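Local coordinates for protein putative aldehyde dehydrogenase (Burkholderia cenocepacia, PDB 4YWE) that probably oxidises aldehydes to carboxylic acids with NAD or NADP as acceptor, and binds calcium and magnesium ions, at residues A[94-99]-A[187-192]. Residues are numbered along the deposited sequence; the frame is centred on the assembly and turned at random.
With CA (calcium ion), chain K.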
ATOM      1  N   ALA A  94     -28.328 -26.872  -8.907  1.00 21.06           N
ATOM      2  CA  ALA A  94     -29.681 -27.403  -9.037  1.00 21.84           C
ATOM      3  C   ALA A  94     -30.648 -26.656  -8.123  1.00 21.59           C
ATOM      4  O   ALA A  94     -31.773 -26.347  -8.515  1.00 21.86           O
ATOM      5  CB  ALA A  94     -29.699 -28.893  -8.727  1.00 22.74           C
ATOM      6  N   ILE A  95     -30.200 -26.364  -6.908  1.00 22.76           N
ATOM      7  CA  ILE A  95     -31.020 -25.653  -5.934  1.00 25.82           C
ATOM      8  C   ILE A  95     -31.216 -24.202  -6.356  1.00 28.88           C
ATOM      9  O   ILE A  95     -32.334 -23.683  -6.332  1.00 30.77           O
ATOM     10  CB  ILE A  95     -30.399 -25.730  -4.529  1.00 27.56           C
ATOM     11  CG1 ILE A  95     -30.407 -27.174  -4.022  1.00 31.91           C
ATOM     12  CG2 ILE A  95     -31.149 -24.830  -3.561  1.00 26.00           C
ATOM     13  CD1 ILE A  95     -29.740 -27.351  -2.675  1.00 31.90           C
ATOM     14  N   GLU A  96     -30.124 -23.553  -6.747  1.00 24.14           N
ATOM     15  CA  GLU A  96     -30.158 -22.149  -7.142  1.00 24.48           C
ATOM     16  C   GLU A  96     -31.050 -21.928  -8.359  1.00 24.63           C
ATOM     17  O   GLU A  96     -31.879 -21.020  -8.373  1.00 19.02           O
ATOM     18  CB  GLU A  96     -28.744 -21.643  -7.432  1.00 24.94           C
ATOM     19  CG  GLU A  96     -28.650 -20.148  -7.697  1.00 25.97           C
ATOM     20  CD  GLU A  96     -28.576 -19.329  -6.423  1.00 27.31           C
ATOM     21  OE1 GLU A  96     -29.451 -19.497  -5.547  1.00 28.07           O
ATOM     22  OE2 GLU A  96     -27.637 -18.514  -6.296  1.00 26.93           O
ATOM     23  N   ALA A  97     -30.876 -22.768  -9.376  1.00 23.31           N
ATOM     24  CA  ALA A  97     -31.640 -22.656 -10.616  1.00 23.42           C
ATOM     25  C   ALA A  97     -33.131 -22.881 -10.387  1.00 23.72           C
ATOM     26  O   ALA A  97     -33.968 -22.231 -11.010  1.00 20.83           O
ATOM     27  CB  ALA A  97     -31.117 -23.641 -11.647  1.00 21.86           C
ATOM     28  N   ARG A  98     -33.454 -23.806  -9.491  1.00 26.23           N
ATOM     29  CA  ARG A  98     -34.842 -24.139  -9.189  1.00 27.28           C
ATOM     30  C   ARG A  98     -35.525 -23.011  -8.422  1.00 26.96           C
ATOM     31  O   ARG A  98     -36.734 -22.804  -8.540  1.00 27.95           O
ATOM     32  CB  ARG A  98     -34.906 -25.441  -8.386  1.00 29.24           C
ATOM     33  CG  ARG A  98     -36.307 -25.974  -8.142  1.00 33.60           C
ATOM     34  CD  ARG A  98     -36.253 -27.287  -7.375  1.00 37.03           C
ATOM     35  NE  ARG A  98     -37.573 -27.885  -7.205  1.00 39.72           N
ATOM     36  CZ  ARG A  98     -37.814 -28.962  -6.464  1.00 40.81           C
ATOM     37  NH1 ARG A  98     -36.822 -29.558  -5.815  1.00 38.74           N
ATOM     38  NH2 ARG A  98     -39.047 -29.439  -6.366  1.00 41.75           N
ATOM     39  N   ASP A  99     -34.733 -22.280  -7.646  1.00 24.13           N
ATOM     40  CA  ASP A  99     -35.255 -21.269  -6.736  1.00 24.43           C
ATOM     41  C   ASP A  99     -35.288 -19.881  -7.378  1.00 24.63           C
ATOM     42  O   ASP A  99     -36.209 -19.101  -7.138  1.00 25.88           O
ATOM     43  CB  ASP A  99     -34.413 -21.246  -5.456  1.00 25.11           C
ATOM     44  CG  ASP A  99     -35.105 -20.536  -4.310  1.00 30.51           C
ATOM     45  OD1 ASP A  99     -36.308 -20.231  -4.433  1.00 30.24           O
ATOM     46  OD2 ASP A  99     -34.444 -20.300  -3.276  1.00 32.13           O
ATOM     47  N   CYS A 187     -33.548 -18.158  -1.497  1.00 26.56           N
ATOM     48  CA  CYS A 187     -32.519 -18.223  -0.463  1.00 21.72           C
ATOM     49  C   CYS A 187     -32.145 -19.649  -0.065  1.00 18.78           C
ATOM     50  O   CYS A 187     -31.390 -19.850   0.887  1.00 23.68           O
ATOM     51  CB  CYS A 187     -32.972 -17.455   0.780  1.00 19.56           C
ATOM     52  SG  CYS A 187     -34.457 -18.104   1.581  1.00 22.54           S
ATOM     53  N   LEU A 188     -32.663 -20.636  -0.789  1.00 18.91           N
ATOM     54  CA  LEU A 188     -32.421 -22.032  -0.436  1.00 19.03           C
ATOM     55  C   LEU A 188     -30.961 -22.436  -0.632  1.00 18.16           C
ATOM     56  O   LEU A 188     -30.447 -23.289   0.090  1.00 19.72           O
ATOM     57  CB  LEU A 188     -33.330 -22.958  -1.247  1.00 23.32           C
ATOM     58  CG  LEU A 188     -34.787 -23.036  -0.788  1.00 23.96           C
ATOM     59  CD1 LEU A 188     -35.526 -24.138  -1.535  1.00 21.71           C
ATOM     60  CD2 LEU A 188     -34.862 -23.256   0.715  1.00 24.74           C
ATOM     61  N   SER A 189     -30.297 -21.822  -1.605  1.00 17.41           N
ATOM     62  CA  SER A 189     -28.897 -22.129  -1.870  1.00 21.08           C
ATOM     63  C   SER A 189     -28.019 -21.690  -0.703  1.00 18.20           C
ATOM     64  O   SER A 189     -27.109 -22.411  -0.297  1.00 19.55           O
ATOM     65  CB  SER A 189     -28.431 -21.460  -3.164  1.00 21.13           C
ATOM     66  OG  SER A 189     -28.451 -20.047  -3.044  1.00 25.25           O
ATOM     67  N   VAL A 190     -28.310 -20.510  -0.165  1.00 18.67           N
ATOM     68  CA  VAL A 190     -27.545 -19.935   0.938  1.00 17.31           C
ATOM     69  C   VAL A 190     -27.585 -20.833   2.173  1.00 18.91           C
ATOM     70  O   VAL A 190     -26.576 -20.999   2.862  1.00 21.25           O
ATOM     71  CB  VAL A 190     -28.057 -18.519   1.274  1.00 20.65           C
ATOM     72  CG1 VAL A 190     -27.524 -18.053   2.623  1.00 21.93           C
ATOM     73  CG2 VAL A 190     -27.673 -17.542   0.174  1.00 21.05           C
ATOM     74  N   LEU A 191     -28.751 -21.412   2.444  1.00 16.96           N
ATOM     75  CA  LEU A 191     -28.920 -22.316   3.578  1.00 21.01           C
ATOM     76  C   LEU A 191     -28.000 -23.532   3.471  1.00 27.34           C
ATOM     77  O   LEU A 191     -27.451 -23.996   4.470  1.00 25.73           O
ATOM     78  CB  LEU A 191     -30.376 -22.773   3.682  1.00 18.41           C
ATOM     79  CG  LEU A 191     -31.419 -21.672   3.883  1.00 23.67           C
ATOM     80  CD1 LEU A 191     -32.826 -22.238   3.781  1.00 24.42           C
ATOM     81  CD2 LEU A 191     -31.213 -20.981   5.220  1.00 23.81           C
ATOM     82  N   ARG A 192     -27.838 -24.043   2.255  1.00 28.10           N
ATOM     83  CA  ARG A 192     -26.986 -25.203   2.017  1.00 25.77           C
ATOM     84  C   ARG A 192     -25.512 -24.833   2.160  1.00 26.10           C
ATOM     85  O   ARG A 192     -24.696 -25.647   2.591  1.00 25.79           O
ATOM     86  CB  ARG A 192     -27.255 -25.791   0.629  1.00 26.79           C
ATOM     87  CG  ARG A 192     -26.486 -27.068   0.334  1.00 33.38           C
ATOM     88  CD  ARG A 192     -26.816 -28.153   1.347  1.00 39.44           C
ATOM     89  NE  ARG A 192     -26.082 -29.387   1.085  1.00 48.59           N
ATOM     90  CZ  ARG A 192     -24.944 -29.721   1.684  1.00 55.22           C
ATOM     91  NH1 ARG A 192     -24.405 -28.911   2.586  1.00 58.11           N
ATOM     92  NH2 ARG A 192     -24.343 -30.865   1.384  1.00 55.90           N
TER
HETATM   93 CA    CA K 503     -38.147 -19.070  -5.585  1.00 57.24          CA
HETATM   94  O   HOH W   1     -31.683 -20.723  -3.574  1.00 27.43           O
HETATM   95  O   HOH W   2     -39.233 -17.540  -7.128  1.00 18.13           O
HETATM   96  O   HOH W   3     -39.807 -18.307  -3.813  1.00 25.34           O
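D99, near the C-terminal end of helix 89-100, accepts hydrogen bonds from the backbone at the start of helix 188-200, making this a mixed, mainly hydrogen-bonded contact with an apolar flank between nearly antiparallel helices, beside a calcium site. The segment axes approach to 8.9 Å at 158°. D99 OD2 takes two backbone donors: L188 N reaches it at 3.1 Å, nearly in line with the C-O bond and almost straight (171°), while C187 N, at the N-cap residue, comes in on the syn side but tilted out of the carboxylate plane, at 2.9 Å with a more bent bond. The start of the helix dipole would probably stabilise the negative charge on D99. The other oxygen, OD1, binds calcium at 2.5 Å together with D99 O; D185 O, V32 O and two waters complete the shell, so one carboxylate ties the metal to the helix start. In the aldehyde dehydrogenase fold, helix 188-200 follows strand 177-182 and leads to strand 207-209, the crossover of a Rossmann-like, parallel part of the sheet. One turn back from D99, E96 has CG anti to the backbone N (chi1 -173°) and a bend at chi2 that carries OE1 to S189 OG. That hydroxyl donates at 2.8 Å from above the carboxylate plane, and OE2 is held by M161 N. A water bridges the two helices, donating to E96 OE1 and D99 OD2 and accepting from S189 N. Flanking these bonds, I95 CG2 packs on L188 CB at 3.7 Å, the two side chains crossing at about a right angle.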